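Local coordinates for aminotransferase class-III (Ochrobactrum anthropi, PDB 5GHG), which probably transfers amino groups between amines and carbonyl compounds as an omega-transaminase, using a pyridoxal phosphate-derived cofactor bound here in its pyridoxamine form, at residues Tyr41-Asp44 / Lys48-Ile51; Lys243-Leu248 / Phe276-Asp281; Gln410-Ile415 / Leu447-Ala452. The protein carries 1 engineered substitution. All coordinates share one frame; numbering follows the deposited sequence.

Contact 1. Residues Tyr41-Asp44 / Lys48-Ile51; sequences YVED and KRYI
Val42 and Tyr50 exchange two backbone hydrogen bonds, Val42 N to Tyr50 O at 3.0 Å and Tyr50 N to Val42 O at 2.9 Å, which identify them as the hydrogen-bonded pair of an antiparallel beta hairpin. Toward the turn, Asp44 N donates to Lys48 O over 2.9 Å. The Asp44 carboxylate adds a side-chain bond: Lys48 N reaches Asp44 OD1 at 2.9 Å from above the carboxylate plane, while Ser46 OG also bonds OD1. With CG between the backbone N and the carbonyl carbon (chi1 65°), the Asp44 carboxylate is directed at Lys48 N. OD2 lies at the edge of the Tyr50 ring, near its hydroxyl, whose modelled place is less sure.

On the face that carries Tyr41, Glu43, Arg49 and Ile51, Arg49 NH2 makes a long salt bridge of 3.7 Å to Glu43 OE1, whereas Arg49 NH1 pairs with Asp38. One guanidinium face lies against Tyr41 CB. Beyond it Tyr41 CE1 packs on Ile51 CG1 at 3.7 Å, the two side chains running alongside each other, and Tyr41 OH bonds Gln435. Strand 32-38 flanks the hairpin next to 41-44 and strand 414-419 next to 49-52, while helix 433-455 packs against Ile51.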
loop_
_atom_site.group_PDB
_atom_site.type_symbol
_atom_site.label_atom_id
_atom_site.label_comp_id
_atom_site.label_asym_id
_atom_site.label_seq_id
_atom_site.Cartn_x
_atom_site.Cartn_y
_atom_site.Cartn_z
ATOM N N TYR B 41 -9.439 13.136 -21.557
ATOM C CA TYR B 41 -8.565 12.520 -22.547
ATOM C C TYR B 41 -7.168 12.267 -21.995
ATOM O O TYR B 41 -6.676 12.994 -21.125
ATOM C CB TYR B 41 -8.424 13.400 -23.804
ATOM C CG TYR B 41 -9.745 13.880 -24.383
ATOM C CD1 TYR B 41 -10.472 13.088 -25.265
ATOM C CD2 TYR B 41 -10.239 15.135 -24.066
ATOM C CE1 TYR B 41 -11.697 13.537 -25.801
ATOM C CE2 TYR B 41 -11.456 15.590 -24.580
ATOM C CZ TYR B 41 -12.175 14.790 -25.448
ATOM O OH TYR B 41 -13.378 15.260 -25.948
ATOM N N VAL B 42 -6.517 11.244 -22.534
ATOM C CA VAL B 42 -5.102 11.027 -22.356
ATOM C C VAL B 42 -4.485 10.873 -23.736
ATOM O O VAL B 42 -5.162 10.559 -24.719
ATOM C CB VAL B 42 -4.769 9.792 -21.484
ATOM C CG1 VAL B 42 -5.251 9.991 -20.052
ATOM C CG2 VAL B 42 -5.356 8.538 -22.065
ATOM N N GLU B 43 -3.181 11.089 -23.796
ATOM C CA GLU B 43 -2.426 11.043 -25.040
ATOM C C GLU B 43 -1.205 10.149 -24.814
ATOM O O GLU B 43 -0.494 10.319 -23.826
ATOM C CB GLU B 43 -2.046 12.453 -25.447
ATOM C CG GLU B 43 -1.067 12.592 -26.565
ATOM C CD GLU B 43 -0.708 14.064 -26.808
ATOM O OE1 GLU B 43 -1.639 14.910 -26.795
ATOM O OE2 GLU B 43 0.494 14.357 -26.963
ATOM N N ASP B 44 -0.988 9.188 -25.705
ATOM C CA ASP B 44 0.175 8.332 -25.569
ATOM C C ASP B 44 1.408 9.016 -26.156
ATOM O O ASP B 44 1.322 10.095 -26.758
ATOM C CB ASP B 44 -0.072 6.967 -26.216
ATOM C CG ASP B 44 -0.265 7.031 -27.732
ATOM O OD1 ASP B 44 0.244 7.968 -28.388
ATOM O OD2 ASP B 44 -0.930 6.120 -28.278
ATOM N N LYS B 48 -1.257 9.872 -30.049
ATOM C CA LYS B 48 -2.659 9.491 -30.206
ATOM C C LYS B 48 -3.441 9.848 -28.949
ATOM O O LYS B 48 -2.967 9.619 -27.828
ATOM C CB LYS B 48 -2.779 8.003 -30.489
ATOM C CG LYS B 48 -2.292 7.579 -31.872
ATOM C CD LYS B 48 -2.437 6.058 -32.037
ATOM C CE LYS B 48 -3.703 5.517 -31.337
ATOM N NZ LYS B 48 -4.995 5.964 -31.956
ATOM N N ARG B 49 -4.645 10.395 -29.139
ATOM C CA ARG B 49 -5.519 10.780 -28.034
ATOM C C ARG B 49 -6.684 9.810 -27.877
ATOM O O ARG B 49 -7.192 9.255 -28.851
ATOM C CB ARG B 49 -6.039 12.203 -28.222
ATOM C CG ARG B 49 -4.931 13.242 -28.048
ATOM C CD ARG B 49 -5.355 14.616 -28.552
ATOM N NE ARG B 49 -6.470 15.165 -27.786
ATOM C CZ ARG B 49 -6.348 15.769 -26.610
ATOM N NH1 ARG B 49 -7.421 16.261 -26.002
ATOM N NH2 ARG B 49 -5.167 15.869 -26.035
ATOM N N TYR B 50 -7.102 9.605 -26.629
ATOM C CA TYR B 50 -8.174 8.675 -26.293
ATOM C C TYR B 50 -9.089 9.282 -25.250
ATOM O O TYR B 50 -8.625 9.986 -24.344
ATOM C CB TYR B 50 -7.634 7.373 -25.693
ATOM C CG TYR B 50 -6.509 6.727 -26.453
ATOM C CD1 TYR B 50 -5.196 7.172 -26.300
ATOM C CD2 TYR B 50 -6.756 5.668 -27.316
ATOM C CE1 TYR B 50 -4.155 6.572 -26.991
ATOM C CE2 TYR B 50 -5.723 5.062 -28.015
ATOM C CZ TYR B 50 -4.426 5.516 -27.840
ATOM O OH TYR B 50 -3.406 4.921 -28.519
ATOM N N ILE B 51 -10.378 8.977 -25.352
ATOM C CA ILE B 51 -11.277 9.157 -24.223
ATOM C C ILE B 51 -10.917 8.099 -23.172
ATOM O O ILE B 51 -10.910 6.903 -23.467
ATOM C CB ILE B 51 -12.741 9.021 -24.642
ATOM C CG1 ILE B 51 -13.150 10.167 -25.561
ATOM C CG2 ILE B 51 -13.646 8.913 -23.389
ATOM C CD1 ILE B 51 -14.571 10.035 -26.121
#

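Contact 2. Residues Lys243-Leu248 / Phe276-Asp281; sequences KVQAVL and FDMKPD
Gln245, on helix 240-250, reaches across to the chain just past helix 272-275, whose C-terminal end is a Schellman motif with Asp277, at positive phi, as the C-prime residue. From CB, which points toward the 276-281 segment, the chain runs out extended: CG is anti to the carbonyl carbon (chi1 -73°), and CD continues the line with chi2 179°. The amide then meets the backbone with both its ends. Gln245 NE2 donates to Asp277 O at 3.0 Å, a nearly straight bond with 169° at the hydrogen, and that oxygen lies close to the amide plane of Gln245. NE2 also bonds Trp241 O one turn back in its own helix. Gln245 OE1 accepts from Lys279 N at 2.8 Å, the donor standing tilted from the plane of the side-chain carbonyl.

Donor and acceptor groups two residues apart are thus held by one amide, which fixes its rotation and bridges Met278, whose CA lies 3.6 Å from Gln245 OE1. The contact ties the helix to the loop leading into strand 282-285 in the large cofactor-binding domain of this fold-type I transaminase family; the Met278 side chain is about 11 Å from the PMP. Lys279 adds its CB, 3.7 Å from Gln245 OE1.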
loop_
_atom_site.group_PDB
_atom_site.type_symbol
_atom_site.label_atom_id
_atom_site.label_comp_id
_atom_site.label_asym_id
_atom_site.label_seq_id
_atom_site.Cartn_x
_atom_site.Cartn_y
_atom_site.Cartn_z
ATOM N N LYS B 243 -32.755 -7.335 1.934
ATOM C CA LYS B 243 -32.821 -8.685 2.473
ATOM C C LYS B 243 -31.516 -9.103 3.119
ATOM O O LYS B 243 -31.524 -9.770 4.159
ATOM C CB LYS B 243 -33.247 -9.664 1.383
ATOM C CG LYS B 243 -34.617 -9.337 0.796
ATOM C CD LYS B 243 -34.940 -10.149 -0.462
ATOM C CE LYS B 243 -36.405 -9.903 -0.895
ATOM N NZ LYS B 243 -36.691 -10.380 -2.276
ATOM N N VAL B 244 -30.375 -8.714 2.537
ATOM C CA VAL B 244 -29.087 -9.040 3.155
ATOM C C VAL B 244 -28.971 -8.364 4.523
ATOM O O VAL B 244 -28.570 -8.998 5.519
ATOM C CB VAL B 244 -27.913 -8.665 2.230
ATOM C CG1 VAL B 244 -26.565 -8.696 2.993
ATOM C CG2 VAL B 244 -27.858 -9.627 1.058
ATOM N N GLN B 245 -29.322 -7.089 4.596
ATOM C CA GLN B 245 -29.178 -6.358 5.856
ATOM C C GLN B 245 -30.081 -6.937 6.951
ATOM O O GLN B 245 -29.685 -6.976 8.121
ATOM C CB GLN B 245 -29.444 -4.868 5.641
ATOM C CG GLN B 245 -28.310 -4.170 4.891
ATOM C CD GLN B 245 -28.556 -2.712 4.639
ATOM O OE1 GLN B 245 -28.026 -1.851 5.353
ATOM N NE2 GLN B 245 -29.358 -2.405 3.623
ATOM N N ALA B 246 -31.259 -7.424 6.580
ATOM C CA ALA B 246 -32.129 -8.090 7.554
ATOM C C ALA B 246 -31.440 -9.309 8.166
ATOM O O ALA B 246 -31.521 -9.525 9.381
ATOM C CB ALA B 246 -33.448 -8.500 6.897
ATOM N N VAL B 247 -30.772 -10.120 7.335
ATOM C CA VAL B 247 -30.015 -11.265 7.838
ATOM C C VAL B 247 -28.892 -10.817 8.761
ATOM O O VAL B 247 -28.724 -11.340 9.874
ATOM C CB VAL B 247 -29.466 -12.108 6.669
ATOM C CG1 VAL B 247 -28.565 -13.213 7.177
ATOM C CG2 VAL B 247 -30.611 -12.682 5.828
ATOM N N LEU B 248 -28.073 -9.868 8.303
ATOM C CA LEU B 248 -26.946 -9.425 9.111
ATOM C C LEU B 248 -27.418 -8.906 10.466
ATOM O O LEU B 248 -26.813 -9.217 11.499
ATOM C CB LEU B 248 -26.150 -8.342 8.374
ATOM C CG LEU B 248 -25.553 -8.788 7.031
ATOM C CD1 LEU B 248 -24.782 -7.615 6.385
ATOM C CD2 LEU B 248 -24.636 -9.989 7.212
ATOM N N PHE B 276 -28.236 2.521 -2.741
ATOM C CA PHE B 276 -28.780 1.202 -2.467
ATOM C C PHE B 276 -29.345 1.057 -1.057
ATOM O O PHE B 276 -29.655 -0.046 -0.641
ATOM C CB PHE B 276 -27.715 0.146 -2.749
ATOM C CG PHE B 276 -27.408 0.010 -4.211
ATOM C CD1 PHE B 276 -28.230 -0.750 -5.036
ATOM C CD2 PHE B 276 -26.359 0.706 -4.782
ATOM C CE1 PHE B 276 -27.968 -0.845 -6.398
ATOM C CE2 PHE B 276 -26.102 0.607 -6.149
ATOM C CZ PHE B 276 -26.899 -0.161 -6.940
ATOM N N ASP B 277 -29.509 2.165 -0.339
ATOM C CA ASP B 277 -30.057 2.172 1.013
ATOM C C ASP B 277 -29.326 1.184 1.927
ATOM O O ASP B 277 -29.933 0.360 2.616
ATOM C CB ASP B 277 -31.568 1.879 1.002
ATOM C CG ASP B 277 -32.235 2.290 2.329
ATOM O OD1 ASP B 277 -31.740 3.245 2.986
ATOM O OD2 ASP B 277 -33.229 1.658 2.728
ATOM N N MET B 278 -28.006 1.284 1.936
ATOM C CA MET B 278 -27.162 0.508 2.834
ATOM C C MET B 278 -26.829 1.339 4.060
ATOM O O MET B 278 -26.628 2.556 3.968
ATOM C CB MET B 278 -25.877 0.077 2.131
ATOM C CG MET B 278 -26.110 -0.888 0.998
ATOM S SD MET B 278 -24.719 -0.970 -0.153
ATOM C CE MET B 278 -23.439 -1.684 0.876
ATOM N N LYS B 279 -26.744 0.669 5.211
ATOM C CA LYS B 279 -26.479 1.316 6.490
ATOM C C LYS B 279 -25.232 0.676 7.087
ATOM O O LYS B 279 -25.309 -0.086 8.045
ATOM C CB LYS B 279 -27.689 1.193 7.431
ATOM C CG LYS B 279 -28.907 1.920 6.889
ATOM C CD LYS B 279 -30.054 1.971 7.892
ATOM C CE LYS B 279 -31.202 2.832 7.348
ATOM N NZ LYS B 279 -32.485 2.576 8.075
ATOM N N PRO B 280 -24.058 0.975 6.515
ATOM C CA PRO B 280 -22.839 0.317 6.971
ATOM C C PRO B 280 -22.398 0.778 8.351
ATOM O O PRO B 280 -22.661 1.909 8.766
ATOM C CB PRO B 280 -21.807 0.716 5.911
ATOM C CG PRO B 280 -22.319 2.025 5.365
ATOM C CD PRO B 280 -23.825 1.876 5.379
ATOM N N ASP B 281 -21.694 -0.117 9.047
ATOM C CA ASP B 281 -20.976 0.237 10.265
ATOM C C ASP B 281 -19.587 0.795 9.978
ATOM O O ASP B 281 -19.051 1.559 10.793
ATOM C CB ASP B 281 -20.841 -0.992 11.170
ATOM C CG ASP B 281 -22.181 -1.564 11.574
ATOM O OD1 ASP B 281 -22.822 -0.952 12.445
ATOM O OD2 ASP B 281 -22.599 -2.613 11.009
#

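Contact 3. Residues Gln410-Ile415 / Leu447-Ala452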
loop_
_atom_site.group_PDB
_atom_site.type_symbol
_atom_site.label_atom_id
_atom_site.label_comp_id
_atom_site.label_asym_id
_atom_site.label_seq_id
_atom_site.Cartn_x
_atom_site.Cartn_y
_atom_site.Cartn_z
ATOM N N GLN B 410 -10.252 0.748 -28.612
ATOM C CA GLN B 410 -9.057 1.570 -28.452
ATOM C C GLN B 410 -8.577 2.144 -29.790
ATOM O O GLN B 410 -8.118 3.288 -29.854
ATOM C CB GLN B 410 -7.940 0.763 -27.782
ATOM C CG GLN B 410 -6.643 1.553 -27.548
ATOM C CD GLN B 410 -5.612 0.715 -26.807
ATOM O OE1 GLN B 410 -5.947 0.054 -25.825
ATOM N NE2 GLN B 410 -4.379 0.680 -27.304
ATOM N N GLU B 411 -8.681 1.359 -30.867
ATOM C CA GLU B 411 -8.402 1.893 -32.198
ATOM C C GLU B 411 -9.312 3.074 -32.526
ATOM O O GLU B 411 -8.909 3.989 -33.247
ATOM C CB GLU B 411 -8.587 0.817 -33.270
ATOM C CG GLU B 411 -7.603 -0.318 -33.253
ATOM C CD GLU B 411 -7.908 -1.332 -34.361
ATOM O OE1 GLU B 411 -8.397 -2.453 -34.045
ATOM O OE2 GLU B 411 -7.737 -0.975 -35.562
ATOM N N ARG B 412 -10.551 3.042 -32.056
ATOM C CA ARG B 412 -11.496 4.113 -32.274
ATOM C C ARG B 412 -11.381 5.225 -31.222
ATOM O O ARG B 412 -12.272 6.075 -31.127
ATOM C CB ARG B 412 -12.922 3.555 -32.303
ATOM C CG ARG B 412 -13.220 2.784 -33.581
ATOM C CD ARG B 412 -14.574 2.103 -33.563
ATOM N NE ARG B 412 -14.920 1.533 -34.868
ATOM C CZ ARG B 412 -15.477 2.230 -35.849
ATOM N NH1 ARG B 412 -15.761 3.529 -35.672
ATOM N NH2 ARG B 412 -15.755 1.631 -36.999
ATOM N N GLY B 413 -10.305 5.233 -30.445
ATOM C CA GLY B 413 -10.015 6.354 -29.576
ATOM C C GLY B 413 -10.720 6.348 -28.240
ATOM O O GLY B 413 -10.952 7.412 -27.670
ATOM N N VAL B 414 -11.101 5.173 -27.738
ATOM C CA VAL B 414 -11.785 5.054 -26.461
ATOM C C VAL B 414 -11.093 3.944 -25.667
ATOM O O VAL B 414 -10.954 2.816 -26.158
ATOM C CB VAL B 414 -13.285 4.736 -26.641
ATOM C CG1 VAL B 414 -13.947 4.448 -25.296
ATOM C CG2 VAL B 414 -14.015 5.875 -27.363
ATOM N N ILE B 415 -10.674 4.261 -24.448
ATOM C CA ILE B 415 -10.053 3.289 -23.555
ATOM C C ILE B 415 -11.146 2.763 -22.626
ATOM O O ILE B 415 -11.670 3.496 -21.771
ATOM C CB ILE B 415 -8.890 3.900 -22.764
ATOM C CG1 ILE B 415 -7.738 4.233 -23.707
ATOM C CG2 ILE B 415 -8.428 2.955 -21.654
ATOM C CD1 ILE B 415 -6.647 5.065 -23.071
ATOM N N LEU B 447 -18.964 -2.684 -32.035
ATOM C CA LEU B 447 -19.705 -3.941 -32.042
ATOM C C LEU B 447 -20.078 -4.345 -33.472
ATOM O O LEU B 447 -20.049 -5.528 -33.806
ATOM C CB LEU B 447 -20.943 -3.828 -31.168
ATOM C CG LEU B 447 -20.593 -3.598 -29.694
ATOM C CD1 LEU B 447 -21.844 -3.541 -28.840
ATOM C CD2 LEU B 447 -19.653 -4.671 -29.190
ATOM N N ASN B 448 -20.415 -3.372 -34.321
ATOM C CA ASN B 448 -20.681 -3.688 -35.730
ATOM C C ASN B 448 -19.431 -4.223 -36.430
ATOM O O ASN B 448 -19.501 -5.202 -37.178
ATOM C CB ASN B 448 -21.232 -2.463 -36.443
ATOM C CG ASN B 448 -22.636 -2.135 -35.996
ATOM O OD1 ASN B 448 -23.335 -2.999 -35.457
ATOM N ND2 ASN B 448 -23.056 -0.906 -36.180
ATOM N N ASP B 449 -18.274 -3.590 -36.197
ATOM C CA ASP B 449 -17.022 -4.073 -36.776
ATOM C C ASP B 449 -16.725 -5.504 -36.332
ATOM O O ASP B 449 -16.347 -6.352 -37.148
ATOM C CB ASP B 449 -15.856 -3.177 -36.380
ATOM C CG ASP B 449 -15.803 -1.889 -37.187
ATOM O OD1 ASP B 449 -16.588 -1.763 -38.152
ATOM O OD2 ASP B 449 -14.954 -1.005 -36.839
ATOM N N VAL B 450 -16.840 -5.774 -35.033
ATOM C CA VAL B 450 -16.526 -7.092 -34.520
ATOM C C VAL B 450 -17.497 -8.127 -35.098
ATOM O O VAL B 450 -17.098 -9.228 -35.490
ATOM C CB VAL B 450 -16.556 -7.098 -32.977
ATOM C CG1 VAL B 450 -16.392 -8.509 -32.468
ATOM C CG2 VAL B 450 -15.434 -6.203 -32.421
ATOM N N GLN B 451 -18.781 -7.783 -35.144
ATOM C CA GLN B 451 -19.770 -8.693 -35.714
ATOM C C GLN B 451 -19.442 -9.018 -37.174
ATOM O O GLN B 451 -19.469 -10.180 -37.586
ATOM C CB GLN B 451 -21.160 -8.086 -35.587
ATOM C CG GLN B 451 -22.263 -8.845 -36.314
ATOM C CD GLN B 451 -22.556 -10.204 -35.694
ATOM O OE1 GLN B 451 -21.966 -10.585 -34.680
ATOM N NE2 GLN B 451 -23.485 -10.939 -36.299
ATOM N N ALA B 452 -19.097 -7.996 -37.957
ATOM C CA ALA B 452 -18.716 -8.230 -39.349
ATOM C C ALA B 452 -17.506 -9.146 -39.436
ATOM O O ALA B 452 -17.456 -10.055 -40.273
ATOM C CB ALA B 452 -18.441 -6.905 -40.047
HETATM O O HOH W 1 -12.667 -0.407 -36.180
#
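The guanidinium of Arg412 meets the carboxylate of Asp449 edge-on: Asp449 OD2 lies at the edge bounded by NE and NH2, only 1° out of the guanidinium plane by either bond. Across the two segments nothing is stacked on a guanidinium face. The grip is side-on, with two nitrogens converging on one oxygen. Arg412 NH2 to Asp449 OD2 is the shorter and straighter bond, 2.8 Å with 162° at the hydrogen; Arg412 NE to the same OD2 is longer, 3.2 Å, and more bent.

The carboxylate plane is turned 44° from the guanidinium plane; both donors reach OD2 from the same face, NH2 toward its syn side and NE from above. A water lies unusually close to Asp449 OD2, at 2.5 Å, so its place is doubtful; it makes only a weak bond with Arg412 NE, supplementing the direct salt bridge. Arg412 arrives as an arm extended from CG to NE, meeting Asp449 from the opposite direction and spanning CA atoms 10.9 Å apart.

This is a surface salt bridge. Arg412 is the first residue to leave helix 400-411, which a Schellman motif closes with Gly413 at positive phi, and the chain then enters strand 414-419. The Arg412 side chain crosses to helix 433-455, touching Ala445 and Thr446 there, while Val450 of that helix packs on Leu401 and Ala405 of helix 400-411.

How the contacts relate
Following the chain from the N terminus, contact 1 closes first, a tight hairpin with three residues between its segments. Contact 2 comes next, returning over 27 residues to join helix 240-250 to the loop entering strand 282-285 of the second large sheet, not the one holding contact 1. Contact 3 closes a 31-residue excursion, tying the end of helix 400-411 to the C-terminal helix 433-455. The three are in series, so none crosses or encloses another. Contacts 1 and 3 nevertheless meet in space: strands 49-52 and 414-419 are sheet neighbours, with Ile51 O to Ile415 N (2.8 Å) and Gly413 O to Ile51 N probable hydrogen bonds. Contact 2 stands apart, its centre about 41 Å from that of contact 1, on the opposite side of the chain's centre.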